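Local coordinates for protein siderophore enterobactin esterase (Emericella nidulans, PDB 6GUO) that hydrolyses the bacterial siderophore enterobactin to dihydroxybenzoylserine units, allowing the fungus to release the iron inside its cells, at residues Q32-T40 / F64-E75; L222-P231 / A249-E259. One frame throughout, in Å; residues are numbered along the deposited sequence.

Contact 1. Residues Q32-T40 / F64-E75; sequences QIDVSWPLT and FLTATETLRRRE
D34 and S36 of strand 32-36 face F64 and T68 of helix 64-75, and the two elements run almost parallel, their axes 9.4 Å apart and 9° from each other in direction. This is a layer of the alpha/beta-hydrolase fold: helix 60-77 lies along one face of the mixed sheet, reaching strand 31-36 and its antiparallel neighbour 83-90, where F64 also touches A88. The F64 ring is held between two residues. D34 CB sits over the middle of one face, 3.4 Å from the ring centroid, while T68 OG1 lies over the opposite face near the rim, and S36 N comes up at the edge. The F64 ring reaches the strand because chi1 of 175° turns CG away from the backbone N. T68 OG1 donates to F64 O in its own helix and lies 2.7 Å from S36 OG.

One turn on, R72 stretches out from CG to NE, and its guanidinium is layered between T68 CG2 and L39 CD2. NH2 gives W37 O a bent bond of 2.9 Å, NH1 goes to R16 O, and NE holds a water that also meets S36 OG. At the far end E75 OE2 takes T84 N, whereas a second water receives L39 N at 2.8 Å and donates to E75 OE1 at 2.7 Å.

Contact 2. Residues L222-P231 / A249-E259; sequences LSFGSREQYP and AEQRRMNDNCE
Q229, in the loop after strand 222-225, reaches across to D256 in the first turn of helix 254-259. CB rests 3.2 Å from N255 OD1. CG stands anti to the backbone N (chi1 -167°), which carries the extended chain past A249 O and the backbone of R253. CD then brings the amide to D256, and both ends of it are used: OE1 accepts D256 N at 2.9 Å, nearly straight and in the carbonyl plane, while NE2 donates to D256 OD2, also at 2.9 Å, from above the carboxylate. The two flat groups stand 84° apart. Since R253 is the N-cap residue, OE1 serves an N-H of the helix's first turn.

N255 ties the same loop back from the helix. Its OD1 takes Q229 N at 3.0 Å and its ND2 gives a bond to S226 O at 2.9 Å. The loop opens with a type I turn from G225 to E228, closed by the backbone bond from E228 N to G225 O; the E228 carboxylate turns back as well, OE2 accepting G225 N. In an alpha/beta-hydrolase the loop after this strand commonly carries the acid of the catalytic triad; E228, whose OE1 bonds H284 ND1 while M254 CG packs 3.5 Å from that oxygen, is consistent with the role.

On the strand, F224 points its ring at the helix. N255 CA lies over one face, 3.9 Å from the ring centroid, E259 OE1 meets the edge, and C258 CB touches CD2 with the sulfur set obliquely to the ring. Farther along, A249 CB packs against P231 CD, and a water joins E228 O, A249 O and M254 N.

Both contacts set helix against the same mixed sheet, on opposite sides of the chain's centre and with centres 29 Å apart; they do not touch. Contact 1 is the more deeply buried, lying by the antiparallel strands at one end, and its helix also meets the second subunit, where E69 of each chain bonds T66 of the other. Contact 2 lies toward the other end of the sheet, partly buried and away from the second subunit. Its chemistry differs accordingly: contact 1 relies on a ring, an arginine and waters packed along a parallel strand-helix pair, whereas contact 2 spends four direct hydrogen bonds on fixing a loop beside the probable active site.

Contact 1. Residues Q32-T40 / F64-E75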
loop_
_atom_site.group_PDB
_atom_site.type_symbol
_atom_site.label_atom_id
_atom_site.label_comp_id
_atom_site.label_asym_id
_atom_site.label_seq_id
_atom_site.Cartn_x
_atom_site.Cartn_y
_atom_site.Cartn_z
ATOM N N GLN A 32 -13.045 2.418 -16.961
ATOM C CA GLN A 32 -13.146 3.369 -15.868
ATOM C C GLN A 32 -11.741 3.884 -15.626
ATOM O O GLN A 32 -10.828 3.087 -15.400
ATOM C CB GLN A 32 -13.686 2.699 -14.606
ATOM C CG GLN A 32 -13.787 3.625 -13.401
ATOM C CD GLN A 32 -14.335 2.923 -12.173
ATOM O OE1 GLN A 32 -15.406 2.315 -12.220
ATOM N NE2 GLN A 32 -13.600 3.001 -11.065
ATOM N N ILE A 33 -11.562 5.200 -15.698
ATOM C CA ILE A 33 -10.282 5.798 -15.340
ATOM C C ILE A 33 -10.446 6.539 -14.015
ATOM O O ILE A 33 -11.405 7.288 -13.837
ATOM C CB ILE A 33 -9.674 6.669 -16.475
ATOM C CG1 ILE A 33 -10.478 7.943 -16.758
ATOM C CG2 ILE A 33 -9.545 5.844 -17.755
ATOM C CD1 ILE A 33 -9.662 9.006 -17.472
ATOM N N ASP A 34 -9.543 6.278 -13.071
ATOM C CA ASP A 34 -9.505 6.996 -11.803
ATOM C C ASP A 34 -8.254 7.853 -11.848
ATOM O O ASP A 34 -7.197 7.376 -12.255
ATOM C CB ASP A 34 -9.437 6.028 -10.621
ATOM C CG ASP A 34 -10.759 5.333 -10.349
ATOM O OD1 ASP A 34 -11.629 5.939 -9.684
ATOM O OD2 ASP A 34 -10.921 4.171 -10.778
ATOM N N VAL A 35 -8.388 9.116 -11.454
ATOM C CA VAL A 35 -7.288 10.072 -11.471
ATOM C C VAL A 35 -7.169 10.752 -10.111
ATOM O O VAL A 35 -8.166 11.202 -9.556
ATOM C CB VAL A 35 -7.491 11.141 -12.567
ATOM C CG1 VAL A 35 -6.296 12.089 -12.628
ATOM C CG2 VAL A 35 -7.714 10.482 -13.923
ATOM N N SER A 36 -5.949 10.825 -9.578
ATOM C CA SER A 36 -5.682 11.597 -8.372
ATOM C C SER A 36 -4.516 12.537 -8.597
ATOM O O SER A 36 -3.657 12.281 -9.438
ATOM C CB SER A 36 -5.382 10.696 -7.175
ATOM O OG SER A 36 -4.148 10.019 -7.321
ATOM N N TRP A 37 -4.494 13.614 -7.819
ATOM C CA TRP A 37 -3.465 14.637 -7.945
ATOM C C TRP A 37 -3.032 15.141 -6.571
ATOM O O TRP A 37 -3.719 14.889 -5.580
ATOM C CB TRP A 37 -3.943 15.771 -8.863
ATOM C CG TRP A 37 -5.238 16.397 -8.491
ATOM C CD1 TRP A 37 -5.412 17.530 -7.763
ATOM C CD2 TRP A 37 -6.548 15.947 -8.850
ATOM N NE1 TRP A 37 -6.747 17.818 -7.637
ATOM C CE2 TRP A 37 -7.468 16.858 -8.293
ATOM C CE3 TRP A 37 -7.035 14.856 -9.580
ATOM C CZ2 TRP A 37 -8.847 16.716 -8.445
ATOM C CZ3 TRP A 37 -8.400 14.715 -9.730
ATOM C CH2 TRP A 37 -9.293 15.639 -9.160
ATOM N N PRO A 38 -1.870 15.821 -6.500
ATOM C CA PRO A 38 -1.329 16.202 -5.190
ATOM C C PRO A 38 -2.254 17.053 -4.326
ATOM O O PRO A 38 -3.028 17.862 -4.838
ATOM C CB PRO A 38 -0.071 16.996 -5.552
ATOM C CG PRO A 38 0.376 16.394 -6.830
ATOM C CD PRO A 38 -0.885 16.062 -7.572
ATOM N N LEU A 39 -2.139 16.868 -3.016
ATOM C CA LEU A 39 -2.994 17.540 -2.049
ATOM C C LEU A 39 -2.760 19.045 -1.935
ATOM O O LEU A 39 -3.644 19.756 -1.464
ATOM C CB LEU A 39 -2.830 16.890 -0.672
ATOM C CG LEU A 39 -3.334 15.453 -0.554
ATOM C CD1 LEU A 39 -3.049 14.939 0.848
ATOM C CD2 LEU A 39 -4.814 15.335 -0.875
ATOM N N THR A 40 -1.587 19.525 -2.353
ATOM C CA THR A 40 -1.313 20.964 -2.396
ATOM C C THR A 40 -2.030 21.680 -3.547
ATOM O O THR A 40 -2.111 22.907 -3.544
ATOM C CB THR A 40 0.199 21.255 -2.480
ATOM O OG1 THR A 40 0.787 20.475 -3.525
ATOM C CG2 THR A 40 0.874 20.913 -1.167
ATOM N N PHE A 64 -5.102 1.906 -7.646
ATOM C CA PHE A 64 -5.257 3.361 -7.621
ATOM C C PHE A 64 -5.027 3.975 -6.249
ATOM O O PHE A 64 -4.236 4.902 -6.100
ATOM C CB PHE A 64 -6.662 3.720 -8.107
ATOM C CG PHE A 64 -6.988 5.183 -8.026
ATOM C CD1 PHE A 64 -6.320 6.103 -8.823
ATOM C CD2 PHE A 64 -7.987 5.637 -7.175
ATOM C CE1 PHE A 64 -6.636 7.452 -8.768
ATOM C CE2 PHE A 64 -8.306 6.983 -7.110
ATOM C CZ PHE A 64 -7.630 7.893 -7.911
ATOM N N LEU A 65 -5.725 3.444 -5.252
ATOM C CA LEU A 65 -5.705 4.021 -3.910
ATOM C C LEU A 65 -4.336 3.874 -3.236
ATOM O O LEU A 65 -3.882 4.799 -2.563
ATOM C CB LEU A 65 -6.814 3.411 -3.044
ATOM C CG LEU A 65 -8.259 3.584 -3.535
ATOM C CD1 LEU A 65 -9.218 2.821 -2.632
ATOM C CD2 LEU A 65 -8.663 5.050 -3.613
ATOM N N THR A 66 -3.676 2.737 -3.453
ATOM C CA THR A 66 -2.350 2.471 -2.884
ATOM C C THR A 66 -1.325 3.409 -3.499
ATOM O O THR A 66 -0.520 3.990 -2.787
ATOM C CB THR A 66 -1.911 1.002 -3.115
ATOM O OG1 THR A 66 -2.852 0.119 -2.491
ATOM C CG2 THR A 66 -0.511 0.727 -2.536
ATOM N N ALA A 67 -1.356 3.553 -4.823
ATOM C CA ALA A 67 -0.443 4.476 -5.503
ATOM C C ALA A 67 -0.674 5.910 -5.021
ATOM O O ALA A 67 0.275 6.628 -4.705
ATOM C CB ALA A 67 -0.625 4.388 -7.007
ATOM N N THR A 68 -1.942 6.306 -4.942
ATOM C CA THR A 68 -2.315 7.648 -4.497
ATOM C C THR A 68 -1.750 7.955 -3.107
ATOM O O THR A 68 -1.091 8.979 -2.901
ATOM C CB THR A 68 -3.843 7.811 -4.517
ATOM O OG1 THR A 68 -4.302 7.705 -5.875
ATOM C CG2 THR A 68 -4.279 9.153 -3.922
ATOM N N GLU A 69 -1.990 7.055 -2.162
ATOM C CA GLU A 69 -1.577 7.312 -0.786
ATOM C C GLU A 69 -0.066 7.245 -0.587
ATOM O O GLU A 69 0.483 8.041 0.174
ATOM C CB GLU A 69 -2.273 6.370 0.173
ATOM C CG GLU A 69 -2.253 6.888 1.597
ATOM C CD GLU A 69 -3.258 6.171 2.449
ATOM O OE1 GLU A 69 -3.018 4.981 2.714
ATOM O OE2 GLU A 69 -4.285 6.780 2.825
ATOM N N THR A 70 0.603 6.310 -1.262
ATOM C CA THR A 70 2.061 6.241 -1.213
ATOM C C THR A 70 2.683 7.565 -1.650
ATOM O O THR A 70 3.594 8.075 -0.993
ATOM C CB THR A 70 2.615 5.103 -2.095
ATOM O OG1 THR A 70 1.967 3.869 -1.763
ATOM C CG2 THR A 70 4.106 4.960 -1.893
ATOM N N LEU A 71 2.178 8.124 -2.748
ATOM C CA LEU A 71 2.654 9.421 -3.234
ATOM C C LEU A 71 2.355 10.556 -2.254
ATOM O O LEU A 71 3.205 11.409 -2.020
ATOM C CB LEU A 71 2.063 9.746 -4.612
ATOM C CG LEU A 71 2.703 8.972 -5.764
ATOM C CD1 LEU A 71 1.779 8.984 -6.968
ATOM C CD2 LEU A 71 4.076 9.537 -6.110
ATOM N N ARG A 72 1.166 10.547 -1.658
ATOM C CA ARG A 72 0.775 11.615 -0.738
ATOM C C ARG A 72 1.594 11.609 0.555
ATOM O O ARG A 72 1.909 12.674 1.074
ATOM C CB ARG A 72 -0.724 11.583 -0.460
ATOM C CG ARG A 72 -1.498 12.071 -1.670
ATOM C CD ARG A 72 -2.990 11.842 -1.576
ATOM N NE ARG A 72 -3.617 12.324 -2.803
ATOM C CZ ARG A 72 -4.928 12.428 -3.018
ATOM N NH1 ARG A 72 -5.811 12.081 -2.085
ATOM N NH2 ARG A 72 -5.358 12.897 -4.193
ATOM N N ARG A 73 1.967 10.424 1.045
ATOM C CA ARG A 73 2.901 10.341 2.179
ATOM C C ARG A 73 4.254 10.941 1.814
ATOM O O ARG A 73 4.792 11.764 2.558
ATOM C CB ARG A 73 3.079 8.900 2.658
ATOM C CG ARG A 73 1.871 8.350 3.398
ATOM C CD ARG A 73 2.229 7.101 4.175
ATOM N NE ARG A 73 2.684 6.010 3.316
ATOM C CZ ARG A 73 1.912 5.067 2.769
ATOM N NH1 ARG A 73 0.593 5.029 2.958
ATOM N NH2 ARG A 73 2.477 4.125 2.023
ATOM N N ARG A 74 4.793 10.549 0.660
ATOM C CA ARG A 74 6.099 11.057 0.234
ATOM C C ARG A 74 6.087 12.559 -0.052
ATOM O O ARG A 74 7.021 13.270 0.325
ATOM C CB ARG A 74 6.625 10.297 -0.977
ATOM C CG ARG A 74 7.975 10.826 -1.433
ATOM C CD ARG A 74 8.895 9.742 -1.939
ATOM N NE ARG A 74 10.102 10.332 -2.514
ATOM C CZ ARG A 74 11.209 9.667 -2.833
ATOM N NH1 ARG A 74 12.236 10.327 -3.362
ATOM N NH2 ARG A 74 11.308 8.352 -2.629
ATOM N N GLU A 75 5.040 13.027 -0.729
ATOM C CA GLU A 75 4.870 14.458 -1.021
ATOM C C GLU A 75 4.730 15.307 0.252
ATOM O O GLU A 75 5.181 16.452 0.277
ATOM C CB GLU A 75 3.690 14.676 -1.987
ATOM C CG GLU A 75 3.992 14.174 -3.398
ATOM C CD GLU A 75 2.766 13.924 -4.276
ATOM O OE1 GLU A 75 1.607 14.044 -3.808
ATOM O OE2 GLU A 75 2.974 13.576 -5.460
HETATM O O HOH W 1 -2.384 11.803 -5.401
HETATM O O HOH W 2 0.093 15.445 -2.124
#

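Contact 2. Residues L222-P231 / A249-E259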
loop_
_atom_site.group_PDB
_atom_site.type_symbol
_atom_site.label_atom_id
_atom_site.label_comp_id
_atom_site.label_asym_id
_atom_site.label_seq_id
_atom_site.Cartn_x
_atom_site.Cartn_y
_atom_site.Cartn_z
ATOM N N LEU A 222 12.018 -4.533 -12.350
ATOM C CA LEU A 222 11.386 -5.843 -12.216
ATOM C C LEU A 222 11.261 -6.176 -10.746
ATOM O O LEU A 222 12.112 -5.790 -9.948
ATOM C CB LEU A 222 12.233 -6.921 -12.893
ATOM C CG LEU A 222 12.195 -6.889 -14.421
ATOM C CD1 LEU A 222 13.408 -7.589 -15.002
ATOM C CD2 LEU A 222 10.906 -7.524 -14.924
ATOM N N SER A 223 10.214 -6.909 -10.386
ATOM C CA SER A 223 10.083 -7.389 -9.014
ATOM C C SER A 223 9.279 -8.672 -8.927
ATOM O O SER A 223 8.530 -9.018 -9.844
ATOM C CB SER A 223 9.472 -6.309 -8.113
ATOM O OG SER A 223 8.107 -6.085 -8.425
ATOM N N PHE A 224 9.459 -9.380 -7.817
ATOM C CA PHE A 224 8.689 -10.581 -7.530
ATOM C C PHE A 224 8.779 -10.886 -6.044
ATOM O O PHE A 224 9.677 -10.397 -5.358
ATOM C CB PHE A 224 9.181 -11.778 -8.368
ATOM C CG PHE A 224 10.622 -12.145 -8.136
ATOM C CD1 PHE A 224 10.971 -13.110 -7.190
ATOM C CD2 PHE A 224 11.637 -11.527 -8.866
ATOM C CE1 PHE A 224 12.302 -13.453 -6.978
ATOM C CE2 PHE A 224 12.968 -11.869 -8.661
ATOM C CZ PHE A 224 13.301 -12.827 -7.717
ATOM N N GLY A 225 7.829 -11.664 -5.548
ATOM C CA GLY A 225 7.884 -12.166 -4.175
ATOM C C GLY A 225 8.643 -13.477 -4.129
ATOM O O GLY A 225 8.485 -14.306 -5.024
ATOM N N SER A 226 9.445 -13.688 -3.083
ATOM C CA SER A 226 10.276 -14.901 -2.987
ATOM C C SER A 226 9.457 -16.196 -2.993
ATOM O O SER A 226 9.918 -17.219 -3.501
ATOM C CB SER A 226 11.186 -14.862 -1.751
ATOM O OG SER A 226 10.446 -15.056 -0.555
ATOM N N ARG A 227 8.246 -16.141 -2.444
ATOM C CA ARG A 227 7.375 -17.310 -2.362
ATOM C C ARG A 227 6.646 -17.660 -3.657
ATOM O O ARG A 227 6.022 -18.715 -3.725
ATOM C CB ARG A 227 6.348 -17.132 -1.251
ATOM C CG ARG A 227 6.970 -17.020 0.122
ATOM C CD ARG A 227 5.901 -16.909 1.183
ATOM N NE ARG A 227 6.449 -17.089 2.527
ATOM C CZ ARG A 227 5.730 -17.037 3.647
ATOM N NH1 ARG A 227 4.418 -16.809 3.607
ATOM N NH2 ARG A 227 6.327 -17.221 4.820
ATOM N N GLU A 228 6.722 -16.806 -4.680
ATOM C CA GLU A 228 5.979 -17.052 -5.913
ATOM C C GLU A 228 6.388 -18.367 -6.590
ATOM O O GLU A 228 5.526 -19.170 -6.943
ATOM C CB GLU A 228 6.097 -15.860 -6.869
ATOM C CG GLU A 228 5.384 -14.627 -6.328
ATOM C CD GLU A 228 5.183 -13.560 -7.372
ATOM O OE1 GLU A 228 4.424 -13.816 -8.328
ATOM O OE2 GLU A 228 5.781 -12.473 -7.232
ATOM N N GLN A 229 7.691 -18.596 -6.730
ATOM C CA GLN A 229 8.199 -19.886 -7.227
ATOM C C GLN A 229 8.340 -20.944 -6.123
ATOM O O GLN A 229 8.340 -22.141 -6.417
ATOM C CB GLN A 229 9.539 -19.692 -7.929
ATOM C CG GLN A 229 10.006 -20.892 -8.744
ATOM C CD GLN A 229 11.241 -20.598 -9.570
ATOM O OE1 GLN A 229 11.403 -19.500 -10.103
ATOM N NE2 GLN A 229 12.120 -21.586 -9.688
ATOM N N TYR A 230 8.463 -20.502 -4.869
ATOM C CA TYR A 230 8.689 -21.394 -3.729
ATOM C C TYR A 230 7.605 -21.203 -2.666
ATOM O O TYR A 230 7.860 -20.621 -1.607
ATOM C CB TYR A 230 10.085 -21.135 -3.158
ATOM C CG TYR A 230 11.173 -21.357 -4.178
ATOM C CD1 TYR A 230 11.620 -22.646 -4.480
ATOM C CD2 TYR A 230 11.738 -20.284 -4.870
ATOM C CE1 TYR A 230 12.615 -22.857 -5.428
ATOM C CE2 TYR A 230 12.734 -20.484 -5.819
ATOM C CZ TYR A 230 13.167 -21.770 -6.094
ATOM O OH TYR A 230 14.150 -21.971 -7.031
ATOM N N PRO A 231 6.382 -21.694 -2.946
ATOM C CA PRO A 231 5.271 -21.447 -2.028
ATOM C C PRO A 231 5.433 -22.116 -0.663
ATOM O O PRO A 231 6.103 -23.146 -0.542
ATOM C CB PRO A 231 4.045 -21.997 -2.774
ATOM C CG PRO A 231 4.578 -22.860 -3.853
ATOM C CD PRO A 231 5.939 -22.354 -4.187
ATOM N N ALA A 249 3.286 -22.890 -9.304
ATOM C CA ALA A 249 4.545 -22.190 -9.015
ATOM C C ALA A 249 5.739 -22.708 -9.827
ATOM O O ALA A 249 6.531 -21.915 -10.341
ATOM C CB ALA A 249 4.859 -22.271 -7.529
ATOM N N GLU A 250 5.871 -24.029 -9.935
ATOM C CA GLU A 250 6.978 -24.625 -10.685
ATOM C C GLU A 250 6.853 -24.361 -12.192
ATOM O O GLU A 250 7.856 -24.107 -12.852
ATOM C CB GLU A 250 7.092 -26.127 -10.400
ATOM C CG GLU A 250 8.363 -26.780 -10.944
ATOM C CD GLU A 250 8.248 -27.313 -12.370
ATOM O OE1 GLU A 250 7.121 -27.498 -12.883
ATOM O OE2 GLU A 250 9.308 -27.561 -12.982
ATOM N N GLN A 251 5.632 -24.416 -12.723
ATOM C CA GLN A 251 5.394 -24.131 -14.147
ATOM C C GLN A 251 5.643 -22.666 -14.501
ATOM O O GLN A 251 6.227 -22.363 -15.549
ATOM C CB GLN A 251 3.967 -24.509 -14.547
ATOM C CG GLN A 251 3.708 -26.006 -14.533
ATOM C CD GLN A 251 2.304 -26.373 -14.970
ATOM O OE1 GLN A 251 1.476 -25.507 -15.255
ATOM N NE2 GLN A 251 2.030 -27.671 -15.026
ATOM N N ARG A 252 5.195 -21.769 -13.629
ATOM C CA ARG A 252 5.268 -20.330 -13.887
ATOM C C ARG A 252 6.647 -19.745 -13.648
ATOM O O ARG A 252 7.003 -18.743 -14.269
ATOM C CB ARG A 252 4.205 -19.595 -13.086
ATOM C CG ARG A 252 2.821 -19.954 -13.584
ATOM C CD ARG A 252 1.720 -19.268 -12.813
ATOM N NE ARG A 252 0.417 -19.750 -13.266
ATOM C CZ ARG A 252 -0.747 -19.139 -13.062
ATOM N NH1 ARG A 252 -0.818 -17.982 -12.403
ATOM N NH2 ARG A 252 -1.861 -19.693 -13.534
ATOM N N ARG A 253 7.416 -20.359 -12.748
ATOM C CA ARG A 253 8.844 -20.084 -12.636
ATOM C C ARG A 253 9.122 -18.581 -12.478
ATOM O O ARG A 253 10.014 -18.026 -13.121
ATOM C CB ARG A 253 9.540 -20.657 -13.876
ATOM C CG ARG A 253 11.034 -20.839 -13.749
ATOM C CD ARG A 253 11.571 -21.698 -14.878
ATOM N NE ARG A 253 13.015 -21.861 -14.743
ATOM C CZ ARG A 253 13.938 -21.019 -15.216
ATOM N NH1 ARG A 253 15.225 -21.294 -15.007
ATOM N NH2 ARG A 253 13.604 -19.916 -15.882
ATOM N N MET A 254 8.340 -17.929 -11.621
ATOM C CA MET A 254 8.354 -16.468 -11.518
ATOM C C MET A 254 9.737 -15.907 -11.176
ATOM O O MET A 254 10.229 -15.007 -11.863
ATOM C CB MET A 254 7.330 -16.000 -10.480
ATOM C CG MET A 254 7.209 -14.490 -10.323
ATOM S SD MET A 254 6.722 -13.631 -11.826
ATOM C CE MET A 254 5.053 -14.237 -12.070
ATOM N N ASN A 255 10.354 -16.460 -10.131
ATOM C CA ASN A 255 11.611 -15.940 -9.582
ATOM C C ASN A 255 12.752 -16.064 -10.595
ATOM O O ASN A 255 13.455 -15.088 -10.869
ATOM C CB ASN A 255 12.022 -16.675 -8.292
ATOM C CG ASN A 255 10.974 -16.608 -7.190
ATOM O OD1 ASN A 255 9.771 -16.509 -7.443
ATOM N ND2 ASN A 255 11.438 -16.689 -5.945
ATOM N N ASP A 256 12.929 -17.263 -11.147
ATOM C CA ASP A 256 14.001 -17.505 -12.117
ATOM C C ASP A 256 13.774 -16.787 -13.456
ATOM O O ASP A 256 14.731 -16.268 -14.037
ATOM C CB ASP A 256 14.228 -19.011 -12.344
ATOM C CG ASP A 256 14.836 -19.716 -11.128
ATOM O OD1 ASP A 256 15.518 -19.067 -10.305
ATOM O OD2 ASP A 256 14.636 -20.940 -10.998
ATOM N N ASN A 257 12.532 -16.748 -13.942
ATOM C CA ASN A 257 12.225 -16.004 -15.178
ATOM C C ASN A 257 12.567 -14.513 -15.037
ATOM O O ASN A 257 13.168 -13.930 -15.940
ATOM C CB ASN A 257 10.755 -16.166 -15.607
ATOM C CG ASN A 257 10.458 -17.521 -16.239
ATOM O OD1 ASN A 257 11.359 -18.299 -16.548
ATOM N ND2 ASN A 257 9.170 -17.804 -16.442
ATOM N N CYS A 258 12.198 -13.910 -13.905
ATOM C CA CYS A 258 12.528 -12.505 -13.636
ATOM C C CYS A 258 14.026 -12.251 -13.576
ATOM O O CYS A 258 14.524 -11.324 -14.222
ATOM C CB CYS A 258 11.911 -12.028 -12.324
ATOM S SG CYS A 258 10.156 -11.686 -12.443
ATOM N N GLU A 259 14.729 -13.064 -12.787
ATOM C CA GLU A 259 16.181 -12.919 -12.616
ATOM C C GLU A 259 16.931 -13.109 -13.936
ATOM O O GLU A 259 17.877 -12.375 -14.228
ATOM C CB GLU A 259 16.719 -13.897 -11.559
ATOM C CG GLU A 259 16.376 -13.528 -10.116
ATOM C CD GLU A 259 17.150 -12.328 -9.572
ATOM O OE1 GLU A 259 16.754 -11.814 -8.505
ATOM O OE2 GLU A 259 18.145 -11.886 -10.189
HETATM O O HOH W 3 6.262 -19.232 -9.955
HETATM O O HOH W 4 15.434 -19.682 -7.674
#